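Local coordinates for putative agmatinase (Clostridium difficile, PDB 3LHL), which probably hydrolyses agmatine to putrescine and urea, as a manganese-dependent member of the agmatinase branch of the arginase family, at residues Ser69-Gln72 and Val73-Ile77; Gln79-Tyr82 and Lys83-Asp87; Val140-Arg143 and Ile144-Ile147; Lys265-Arg268 and Glu269-Ile273. All coordinates share one frame; numbering follows the deposited sequence.

Interaction 1: residues Ser69-Gln72 and Val73-Ile77; sequences STEQ and VLKEI
V73 N donates to S69 O at 3.0 Å and L74 N to T70 O at 2.9 Å, the opening turn of helix 70-86 in the arginase fold, with S69 as its N-cap. The cap itself is weak: S69 OG, held anti to its own N (chi1 -178°), accepts weakly from Q72 N at 3.3 Å. One turn on, E76 N reaches Q72 O at 3.2 Å, while the bond from K75 N to E71 O is long and weak.

On the exposed side E71 and K75 run alongside each other in the same direction, both extended, but their ends stay beyond salt-bridge range, with E71 OE2 4.5 Å from K75 NZ. Any attraction between them is therefore probably modest, and the aliphatic parts touch through E71 CG and K75 CE, 4.1 Å apart. Q72 and E76 behave differently. The Q72 chain bends at chi2 (53°) and crosses E76 at about a right angle, its amide plane 85° from the carboxylate; E76 OE2 is hydrogen-bonded instead to S66 OG in the preceding loop.

On the inner side of the helix V73 packs on F17 and L74 on P103 of helix 101-111. T70 lies beside L74 and points the same way, its methyl CG2 4.1 Å from L74 CG.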
loop_
_atom_site.group_PDB
_atom_site.type_symbol
_atom_site.label_atom_id
_atom_site.label_comp_id
_atom_site.label_asym_id
_atom_site.label_seq_id
_atom_site.Cartn_x
_atom_site.Cartn_y
_atom_site.Cartn_z
ATOM N N SER A 69 -21.304 -1.111 7.373
ATOM C CA SER A 69 -21.208 0.299 7.024
ATOM C C SER A 69 -19.798 0.726 6.645
ATOM O O SER A 69 -18.916 0.830 7.499
ATOM C CB SER A 69 -21.716 1.166 8.179
ATOM O OG SER A 69 -21.672 2.541 7.835
ATOM N N THR A 70 -19.596 0.970 5.356
ATOM C CA THR A 70 -18.301 1.410 4.856
ATOM C C THR A 70 -17.917 2.692 5.592
ATOM O O THR A 70 -16.829 2.797 6.152
ATOM C CB THR A 70 -18.363 1.680 3.338
ATOM O OG1 THR A 70 -18.556 0.441 2.645
ATOM C CG2 THR A 70 -17.080 2.333 2.847
ATOM N N GLU A 71 -18.833 3.656 5.588
ATOM C CA GLU A 71 -18.632 4.940 6.252
ATOM C C GLU A 71 -18.087 4.742 7.668
ATOM O O GLU A 71 -17.140 5.407 8.077
ATOM C CB GLU A 71 -19.969 5.693 6.293
ATOM C CG GLU A 71 -19.977 7.008 7.066
ATOM C CD GLU A 71 -21.379 7.613 7.160
ATOM O OE1 GLU A 71 -22.296 6.928 7.672
ATOM O OE2 GLU A 71 -21.566 8.771 6.721
ATOM N N GLN A 72 -18.682 3.814 8.408
ATOM C CA GLN A 72 -18.261 3.534 9.776
ATOM C C GLN A 72 -16.861 2.930 9.853
ATOM O O GLN A 72 -16.081 3.265 10.747
ATOM C CB GLN A 72 -19.262 2.592 10.445
ATOM C CG GLN A 72 -19.010 2.361 11.928
ATOM C CD GLN A 72 -18.914 3.663 12.703
ATOM O OE1 GLN A 72 -19.731 4.573 12.521
ATOM N NE2 GLN A 72 -17.913 3.761 13.575
ATOM N N VAL A 73 -16.553 2.030 8.921
ATOM C CA VAL A 73 -15.249 1.377 8.878
ATOM C C VAL A 73 -14.137 2.384 8.600
ATOM O O VAL A 73 -13.080 2.339 9.227
ATOM C CB VAL A 73 -15.198 0.278 7.783
ATOM C CG1 VAL A 73 -13.791 -0.311 7.697
ATOM C CG2 VAL A 73 -16.213 -0.820 8.095
ATOM N N LEU A 74 -14.379 3.295 7.663
ATOM C CA LEU A 74 -13.375 4.295 7.328
ATOM C C LEU A 74 -13.018 5.160 8.534
ATOM O O LEU A 74 -11.845 5.445 8.769
ATOM C CB LEU A 74 -13.863 5.173 6.178
ATOM C CG LEU A 74 -14.155 4.426 4.873
ATOM C CD1 LEU A 74 -14.423 5.429 3.763
ATOM C CD2 LEU A 74 -12.971 3.527 4.505
ATOM N N LYS A 75 -14.028 5.572 9.296
ATOM C CA LYS A 75 -13.795 6.393 10.481
ATOM C C LYS A 75 -12.940 5.649 11.501
ATOM O O LYS A 75 -12.081 6.243 12.150
ATOM C CB LYS A 75 -15.126 6.803 11.124
ATOM C CG LYS A 75 -15.927 7.776 10.276
ATOM C CD LYS A 75 -17.259 8.136 10.919
ATOM C CE LYS A 75 -18.043 9.112 10.047
ATOM N NZ LYS A 75 -19.396 9.382 10.603
ATOM N N GLU A 76 -13.176 4.349 11.628
ATOM C CA GLU A 76 -12.429 3.524 12.566
ATOM C C GLU A 76 -10.968 3.395 12.133
ATOM O O GLU A 76 -10.062 3.445 12.968
ATOM C CB GLU A 76 -13.088 2.144 12.679
ATOM C CG GLU A 76 -14.536 2.233 13.144
ATOM C CD GLU A 76 -15.309 0.936 12.999
ATOM O OE1 GLU A 76 -15.145 0.248 11.967
ATOM O OE2 GLU A 76 -16.099 0.616 13.911
ATOM N N ILE A 77 -10.736 3.237 10.831
ATOM C CA ILE A 77 -9.370 3.125 10.331
ATOM C C ILE A 77 -8.677 4.453 10.605
ATOM O O ILE A 77 -7.538 4.493 11.064
ATOM C CB ILE A 77 -9.333 2.854 8.813
ATOM C CG1 ILE A 77 -9.919 1.472 8.510
ATOM C CG2 ILE A 77 -7.900 2.950 8.307
ATOM C CD1 ILE A 77 -10.166 1.219 7.027
#

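Interaction 2: residues Gln79-Tyr82 and Lys83-Asp87. With PO4 (phosphate ion), chain G.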
loop_
_atom_site.group_PDB
_atom_site.type_symbol
_atom_site.label_atom_id
_atom_site.label_comp_id
_atom_site.label_asym_id
_atom_site.label_seq_id
_atom_site.Cartn_x
_atom_site.Cartn_y
_atom_site.Cartn_z
ATOM N N GLN A 79 -9.262 6.632 12.917
ATOM C CA GLN A 79 -8.951 6.729 14.337
ATOM C C GLN A 79 -7.662 6.013 14.719
ATOM O O GLN A 79 -6.796 6.601 15.363
ATOM C CB GLN A 79 -10.100 6.165 15.172
ATOM C CG GLN A 79 -11.338 7.032 15.188
ATOM C CD GLN A 79 -11.047 8.434 15.681
ATOM O OE1 GLN A 79 -10.955 9.376 14.894
ATOM N NE2 GLN A 79 -10.883 8.577 16.993
ATOM N N GLU A 80 -7.541 4.747 14.325
ATOM C CA GLU A 80 -6.355 3.959 14.650
ATOM C C GLU A 80 -5.098 4.614 14.090
ATOM O O GLU A 80 -4.102 4.761 14.793
ATOM C CB GLU A 80 -6.490 2.534 14.099
ATOM C CG GLU A 80 -5.336 1.599 14.464
ATOM C CD GLU A 80 -5.127 1.472 15.971
ATOM O OE1 GLU A 80 -6.092 1.114 16.679
ATOM O OE2 GLU A 80 -3.996 1.729 16.449
ATOM N N THR A 81 -5.157 5.015 12.824
ATOM C CA THR A 81 -4.017 5.648 12.166
ATOM C C THR A 81 -3.639 6.941 12.878
ATOM O O THR A 81 -2.469 7.164 13.175
ATOM C CB THR A 81 -4.331 5.971 10.682
ATOM O OG1 THR A 81 -4.863 4.811 10.038
ATOM C CG2 THR A 81 -3.070 6.398 9.943
ATOM N N TYR A 82 -4.634 7.782 13.157
ATOM C CA TYR A 82 -4.396 9.063 13.817
ATOM C C TYR A 82 -3.624 8.921 15.127
ATOM O O TYR A 82 -2.658 9.647 15.370
ATOM C CB TYR A 82 -5.716 9.798 14.097
ATOM C CG TYR A 82 -5.496 11.046 14.919
ATOM C CD1 TYR A 82 -4.786 12.131 14.397
ATOM C CD2 TYR A 82 -5.895 11.104 16.254
ATOM C CE1 TYR A 82 -4.469 13.233 15.185
ATOM C CE2 TYR A 82 -5.583 12.204 17.054
ATOM C CZ TYR A 82 -4.868 13.262 16.513
ATOM O OH TYR A 82 -4.523 14.337 17.301
ATOM N N LYS A 83 -4.048 7.995 15.975
ATOM C CA LYS A 83 -3.357 7.802 17.234
ATOM C C LYS A 83 -1.888 7.443 17.001
ATOM O O LYS A 83 -1.003 7.928 17.713
ATOM C CB LYS A 83 -4.062 6.722 18.052
ATOM C CG LYS A 83 -5.473 7.116 18.449
ATOM C CD LYS A 83 -6.264 5.933 18.975
ATOM C CE LYS A 83 -7.722 6.314 19.181
ATOM N NZ LYS A 83 -8.567 5.132 19.525
ATOM N N ILE A 84 -1.622 6.611 15.997
ATOM C CA ILE A 84 -0.246 6.222 15.698
ATOM C C ILE A 84 0.544 7.442 15.228
ATOM O O ILE A 84 1.657 7.694 15.692
ATOM C CB ILE A 84 -0.197 5.124 14.609
ATOM C CG1 ILE A 84 -0.884 3.852 15.128
ATOM C CG2 ILE A 84 1.256 4.831 14.222
ATOM C CD1 ILE A 84 -1.096 2.790 14.079
ATOM N N VAL A 85 -0.042 8.207 14.314
ATOM C CA VAL A 85 0.614 9.401 13.803
ATOM C C VAL A 85 0.824 10.402 14.936
ATOM O O VAL A 85 1.887 11.020 15.049
ATOM C CB VAL A 85 -0.235 10.077 12.703
ATOM C CG1 VAL A 85 0.383 11.423 12.317
ATOM C CG2 VAL A 85 -0.348 9.154 11.488
ATOM N N ARG A 86 -0.206 10.561 15.764
ATOM C CA ARG A 86 -0.163 11.485 16.893
ATOM C C ARG A 86 0.980 11.144 17.840
ATOM O O ARG A 86 1.606 12.030 18.414
ATOM C CB ARG A 86 -1.483 11.432 17.665
ATOM C CG ARG A 86 -1.490 12.228 18.970
ATOM C CD ARG A 86 -2.575 11.712 19.903
ATOM N NE ARG A 86 -2.323 10.318 20.260
ATOM C CZ ARG A 86 -3.227 9.496 20.780
ATOM N NH1 ARG A 86 -4.465 9.913 21.014
ATOM N NH2 ARG A 86 -2.890 8.248 21.061
ATOM N N ASP A 87 1.245 9.853 18.000
ATOM C CA ASP A 87 2.306 9.404 18.887
ATOM C C ASP A 87 3.675 9.407 18.212
ATOM O O ASP A 87 4.612 8.786 18.705
ATOM C CB ASP A 87 1.983 8.005 19.415
ATOM C CG ASP A 87 0.699 7.971 20.224
ATOM O OD1 ASP A 87 0.283 9.042 20.720
ATOM O OD2 ASP A 87 0.112 6.875 20.374
HETATM P P PO4 G . -7.063 12.029 22.080
HETATM O O1 PO4 G . -8.085 12.096 20.999
HETATM O O2 PO4 G . -5.722 12.335 21.515
HETATM O O3 PO4 G . -7.393 13.022 23.139
HETATM O O4 PO4 G . -7.055 10.662 22.670
HETATM O O HOH W 1 -11.372 6.096 18.418
HETATM O O HOH W 2 -8.333 3.442 17.454
#
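The phenol ring of Y82 carries the CB of R86 over one face, a CH-pi contact in which R86 CB stands 4.2 Å from the ring centroid and 19° off the normal. The phosphate, probably from the crystallisation liquor, brings its O2 to the edge of the ring, near its plane. Ring and guanidinium are turned 69° apart, so the two planes do not stack. K83 CA lies over one face of the guanidinium, while the carboxylate of D87 and phosphate O2 are at its edge.

A bend at chi3 (62°) turns the end of R86 between these two anions. R86 NE bonds to D87 OD1 at 2.9 Å as a salt bridge, approaching from above the carboxylate plane, and R86 NH1 donates to phosphate O2 at 2.8 Å. D87 OD2 has a second partner in Y5 OH. Further back on the same exposed side, K83 NZ donates to two waters: one also accepts from Q79 NE2, and the other donates weakly to E80 OE1.

The opposite flank of this last part of helix 70-86 is apolar. T81 CG2 meets V85 CG2 at 4.2 Å, and T81 OG1 is bonded to I77 O within the helix. T81 and V85 pack on helix 101-111, whereas T81 and I84 rest on strands 10-15 and 90-95, seating the helix against the parallel sheet.

Interaction 3: residues Val140-Arg143 and Ile144-Ile147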
loop_
_atom_site.group_PDB
_atom_site.type_symbol
_atom_site.label_atom_id
_atom_site.label_comp_id
_atom_site.label_asym_id
_atom_site.label_seq_id
_atom_site.Cartn_x
_atom_site.Cartn_y
_atom_site.Cartn_z
ATOM N N VAL A 140 -9.982 5.322 -5.059
ATOM C CA VAL A 140 -9.124 5.794 -3.978
ATOM C C VAL A 140 -8.112 6.891 -4.336
ATOM O O VAL A 140 -7.971 7.864 -3.595
ATOM C CB VAL A 140 -8.381 4.605 -3.284
ATOM C CG1 VAL A 140 -7.324 4.007 -4.214
ATOM C CG2 VAL A 140 -7.756 5.081 -1.978
ATOM N N ILE A 141 -7.421 6.759 -5.463
ATOM C CA ILE A 141 -6.442 7.774 -5.825
ATOM C C ILE A 141 -7.102 9.087 -6.225
ATOM O O ILE A 141 -6.535 10.160 -6.012
ATOM C CB ILE A 141 -5.508 7.280 -6.960
ATOM C CG1 ILE A 141 -4.756 6.033 -6.491
ATOM C CG2 ILE A 141 -4.495 8.367 -7.331
ATOM C CD1 ILE A 141 -3.971 6.239 -5.208
ATOM N N LYS A 142 -8.299 9.008 -6.802
ATOM C CA LYS A 142 -9.015 10.215 -7.191
ATOM C C LYS A 142 -9.392 10.941 -5.902
ATOM O O LYS A 142 -9.280 12.163 -5.810
ATOM C CB LYS A 142 -10.273 9.862 -7.987
ATOM C CG LYS A 142 -11.055 11.070 -8.486
ATOM C CD LYS A 142 -10.220 11.926 -9.436
ATOM C CE LYS A 142 -10.939 13.215 -9.798
ATOM N NZ LYS A 142 -12.245 12.968 -10.472
ATOM N N ARG A 143 -9.828 10.180 -4.902
ATOM C CA ARG A 143 -10.192 10.761 -3.614
ATOM C C ARG A 143 -8.986 11.465 -3.010
ATOM O O ARG A 143 -9.101 12.570 -2.483
ATOM C CB ARG A 143 -10.675 9.681 -2.644
ATOM C CG ARG A 143 -12.036 9.130 -2.990
ATOM C CD ARG A 143 -13.049 10.261 -3.109
ATOM N NE ARG A 143 -13.957 9.981 -4.209
ATOM C CZ ARG A 143 -14.108 10.754 -5.277
ATOM N NH1 ARG A 143 -13.416 11.877 -5.400
ATOM N NH2 ARG A 143 -14.937 10.377 -6.236
ATOM N N ILE A 144 -7.828 10.817 -3.095
ATOM C CA ILE A 144 -6.606 11.390 -2.558
ATOM C C ILE A 144 -6.175 12.621 -3.346
ATOM O O ILE A 144 -5.676 13.582 -2.771
ATOM C CB ILE A 144 -5.470 10.348 -2.538
ATOM C CG1 ILE A 144 -5.800 9.272 -1.492
ATOM C CG2 ILE A 144 -4.131 11.034 -2.260
ATOM C CD1 ILE A 144 -4.792 8.141 -1.396
ATOM N N TRP A 145 -6.375 12.601 -4.658
ATOM C CA TRP A 145 -6.010 13.749 -5.473
ATOM C C TRP A 145 -6.860 14.959 -5.068
ATOM O O TRP A 145 -6.393 16.097 -5.114
ATOM C CB TRP A 145 -6.222 13.455 -6.957
ATOM C CG TRP A 145 -5.932 14.642 -7.821
ATOM C CD1 TRP A 145 -4.702 15.096 -8.209
ATOM C CD2 TRP A 145 -6.890 15.567 -8.352
ATOM N NE1 TRP A 145 -4.835 16.251 -8.950
ATOM C CE2 TRP A 145 -6.167 16.562 -9.053
ATOM C CE3 TRP A 145 -8.289 15.653 -8.303
ATOM C CZ2 TRP A 145 -6.799 17.632 -9.701
ATOM C CZ3 TRP A 145 -8.918 16.716 -8.946
ATOM C CH2 TRP A 145 -8.171 17.693 -9.637
ATOM N N ASP A 146 -8.109 14.710 -4.677
ATOM C CA ASP A 146 -8.984 15.794 -4.248
ATOM C C ASP A 146 -8.396 16.460 -3.007
ATOM O O ASP A 146 -8.721 17.605 -2.697
ATOM C CB ASP A 146 -10.391 15.283 -3.912
ATOM C CG ASP A 146 -11.216 14.985 -5.143
ATOM O OD1 ASP A 146 -10.981 15.621 -6.190
ATOM O OD2 ASP A 146 -12.115 14.125 -5.061
ATOM N N ILE A 147 -7.532 15.742 -2.301
ATOM C CA ILE A 147 -6.922 16.287 -1.097
ATOM C C ILE A 147 -5.587 16.995 -1.334
ATOM O O ILE A 147 -5.355 18.070 -0.786
ATOM C CB ILE A 147 -6.706 15.183 -0.035
ATOM C CG1 ILE A 147 -8.050 14.568 0.359
ATOM C CG2 ILE A 147 -6.017 15.762 1.190
ATOM C CD1 ILE A 147 -7.928 13.400 1.321
#
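R143 and D146 lie side by side on helix 140-148, their guanidinium and carboxylate planes only 17° apart. This helix is the crossover of a beta-alpha-beta unit between strands 115-120 and 153-158. The salt bridge runs from R143 NH1 to D146 OD2 at 2.6 Å, with the oxygen at the guanidinium edge. Bends at chi2 (-54°) and chi3 fold the arginine back alongside the aspartate. Its remaining nitrogens are engaged outside the helix, NH2 with E128 and NE with K134 O, which together should fix the rotation of the guanidinium.

K142 and W145 also lie side by side, pointing the same way, with K142 CE 3.9 Å from W145 CE3, approaching the indole obliquely. The ammonium group of K142 forms a salt bridge with E128, so K142 and R143 share one carboxylate, while W145 NE1 bonds to D150 OD1.

The buried flank is aliphatic. V140, at the start of the helix, touches the manganese ligands H98 and D125, which puts the helix start next to the manganese site, the side chain of V140 lying about 5 Å from a manganese ion. I144 reaches back one turn so that its CD1 meets both V140 and I141: I144 CD1 is 4.3 Å from V140 CG2 and from I141 CD1 alike.

Interaction 4: residues Lys265-Arg268 and Glu269-Ile273; sequences KILR and ELCLI
R268 and E269 form a salt bridge between consecutive residues of helix 258-278, R268 NE donating to E269 OE2 at 2.7 Å. R268 NH2 adds a weak second bond to the same oxygen, E269 OE2, at 3.2 Å. E269 OE2 lies in the plane of the guanidinium, yet the arginine nitrogen approaches from above the carboxylate plane, as the two planes are 55° apart. Bends in both side chains, R268 at chi3 (69°) and E269 at chi2 (-59°), bring the charged ends together.

The tightly packed part is the apolar flank, where I266, L270, C271 and L272 are buried. I266 and L270 lie side by side, with I266 CG2 3.9 Å from L270 CD1, and both pack on F231 of helix 229-235. L267 CD1 meets C271 SG at 3.9 Å, and these two residues face F92 of strand 90-95. L272 CD1 approaches the aliphatic part of R268 at 4.0 Å from R268 CG.

L267 and K265 are partly exposed, and the packing is looser at K265. Apart from the backbone bond from E269 N to K265 O, the side chains of K265 and E269 meet loosely, K265 CG lying 4.4 Å from E269 CG, and K265 NZ stays 6.0 Å from E269 OE1.

Burial makes the polar ends depend on local partners. E269 OE1 is hydrogen-bonded to S45 OG, and R268 NH1 bonds to E42 O. The ion pair thus ties the helix to the 42-45 region, and mutual neutralisation probably offsets much of the cost of burying both charges.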
loop_
_atom_site.group_PDB
_atom_site.type_symbol
_atom_site.label_atom_id
_atom_site.label_comp_id
_atom_site.label_asym_id
_atom_site.label_seq_id
_atom_site.Cartn_x
_atom_site.Cartn_y
_atom_site.Cartn_z
ATOM N N LYS A 265 6.679 -11.676 2.396
ATOM C CA LYS A 265 8.037 -11.241 2.109
ATOM C C LYS A 265 8.066 -9.738 1.845
ATOM O O LYS A 265 8.976 -9.037 2.292
ATOM C CB LYS A 265 8.598 -12.004 0.907
ATOM C CG LYS A 265 10.086 -11.776 0.661
ATOM C CD LYS A 265 10.595 -12.673 -0.462
ATOM C CE LYS A 265 12.108 -12.630 -0.568
ATOM N NZ LYS A 265 12.613 -13.682 -1.498
ATOM N N ILE A 266 7.070 -9.238 1.121
ATOM C CA ILE A 266 7.014 -7.813 0.837
ATOM C C ILE A 266 6.850 -7.057 2.154
ATOM O O ILE A 266 7.474 -6.023 2.376
ATOM C CB ILE A 266 5.856 -7.489 -0.138
ATOM C CG1 ILE A 266 6.212 -8.011 -1.533
ATOM C CG2 ILE A 266 5.596 -5.984 -0.181
ATOM C CD1 ILE A 266 5.151 -7.761 -2.588
ATOM N N LEU A 267 6.018 -7.592 3.036
ATOM C CA LEU A 267 5.802 -6.969 4.333
ATOM C C LEU A 267 7.140 -6.864 5.071
ATOM O O LEU A 267 7.484 -5.809 5.620
ATOM C CB LEU A 267 4.809 -7.795 5.156
ATOM C CG LEU A 267 4.659 -7.413 6.630
ATOM C CD1 LEU A 267 4.192 -5.972 6.760
ATOM C CD2 LEU A 267 3.674 -8.360 7.297
ATOM N N ARG A 268 7.899 -7.955 5.074
ATOM C CA ARG A 268 9.190 -7.963 5.758
ATOM C C ARG A 268 10.165 -6.923 5.218
ATOM O O ARG A 268 10.696 -6.114 5.983
ATOM C CB ARG A 268 9.850 -9.337 5.669
ATOM C CG ARG A 268 11.150 -9.414 6.462
ATOM C CD ARG A 268 11.880 -10.712 6.205
ATOM N NE ARG A 268 12.408 -10.764 4.847
ATOM C CZ ARG A 268 12.855 -11.867 4.257
ATOM N NH1 ARG A 268 12.835 -13.024 4.904
ATOM N NH2 ARG A 268 13.329 -11.810 3.021
ATOM N N GLU A 269 10.398 -6.942 3.908
ATOM C CA GLU A 269 11.338 -6.004 3.300
ATOM C C GLU A 269 10.959 -4.551 3.586
ATOM O O GLU A 269 11.828 -3.720 3.862
ATOM C CB GLU A 269 11.426 -6.234 1.784
ATOM C CG GLU A 269 11.613 -7.696 1.378
ATOM C CD GLU A 269 12.876 -8.332 1.951
ATOM O OE1 GLU A 269 13.860 -8.511 1.196
ATOM O OE2 GLU A 269 12.886 -8.653 3.158
ATOM N N LEU A 270 9.666 -4.244 3.523
ATOM C CA LEU A 270 9.214 -2.883 3.783
ATOM C C LEU A 270 9.452 -2.482 5.231
ATOM O O LEU A 270 9.869 -1.360 5.496
ATOM C CB LEU A 270 7.733 -2.730 3.429
ATOM C CG LEU A 270 7.445 -2.660 1.924
ATOM C CD1 LEU A 270 5.950 -2.617 1.684
ATOM C CD2 LEU A 270 8.116 -1.423 1.335
ATOM N N CYS A 271 9.188 -3.389 6.167
ATOM C CA CYS A 271 9.416 -3.088 7.574
ATOM C C CYS A 271 10.902 -2.809 7.763
ATOM O O CYS A 271 11.287 -1.844 8.418
ATOM C CB CYS A 271 8.999 -4.265 8.463
ATOM S SG CYS A 271 7.213 -4.447 8.704
ATOM N N LEU A 272 11.737 -3.663 7.182
ATOM C CA LEU A 272 13.176 -3.494 7.291
ATOM C C LEU A 272 13.597 -2.125 6.762
ATOM O O LEU A 272 14.257 -1.351 7.454
ATOM C CB LEU A 272 13.890 -4.607 6.522
ATOM C CG LEU A 272 13.759 -5.990 7.166
ATOM C CD1 LEU A 272 14.345 -7.056 6.256
ATOM C CD2 LEU A 272 14.466 -5.984 8.517
ATOM N N ILE A 273 13.191 -1.828 5.537
ATOM C CA ILE A 273 13.518 -0.561 4.898
ATOM C C ILE A 273 13.121 0.657 5.731
ATOM O O ILE A 273 13.926 1.563 5.940
ATOM C CB ILE A 273 12.856 -0.496 3.495
ATOM C CG1 ILE A 273 13.924 -0.724 2.434
ATOM C CG2 ILE A 273 12.129 0.822 3.280
ATOM C CD1 ILE A 273 14.687 -2.000 2.630
#

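Overall arrangement
All four contacts are local, within single helices of one alpha/beta fold built around an eight-stranded parallel sheet. Interactions 1 and 2 come first, on the start and end of helix 70-86, with centres about 15 Å apart; interaction 3 follows on helix 140-148 and interaction 4 on helix 258-278. Interactions 3 and 4 lie on opposite sides of the chain's centre, about 26 Å between centres. Helix 101-111 is a common neighbour of interactions 1, 2 and 3, and strand 90-95 of interactions 2 and 4. Interaction 3 lies beside the manganese site, whereas interaction 2 lies away from it.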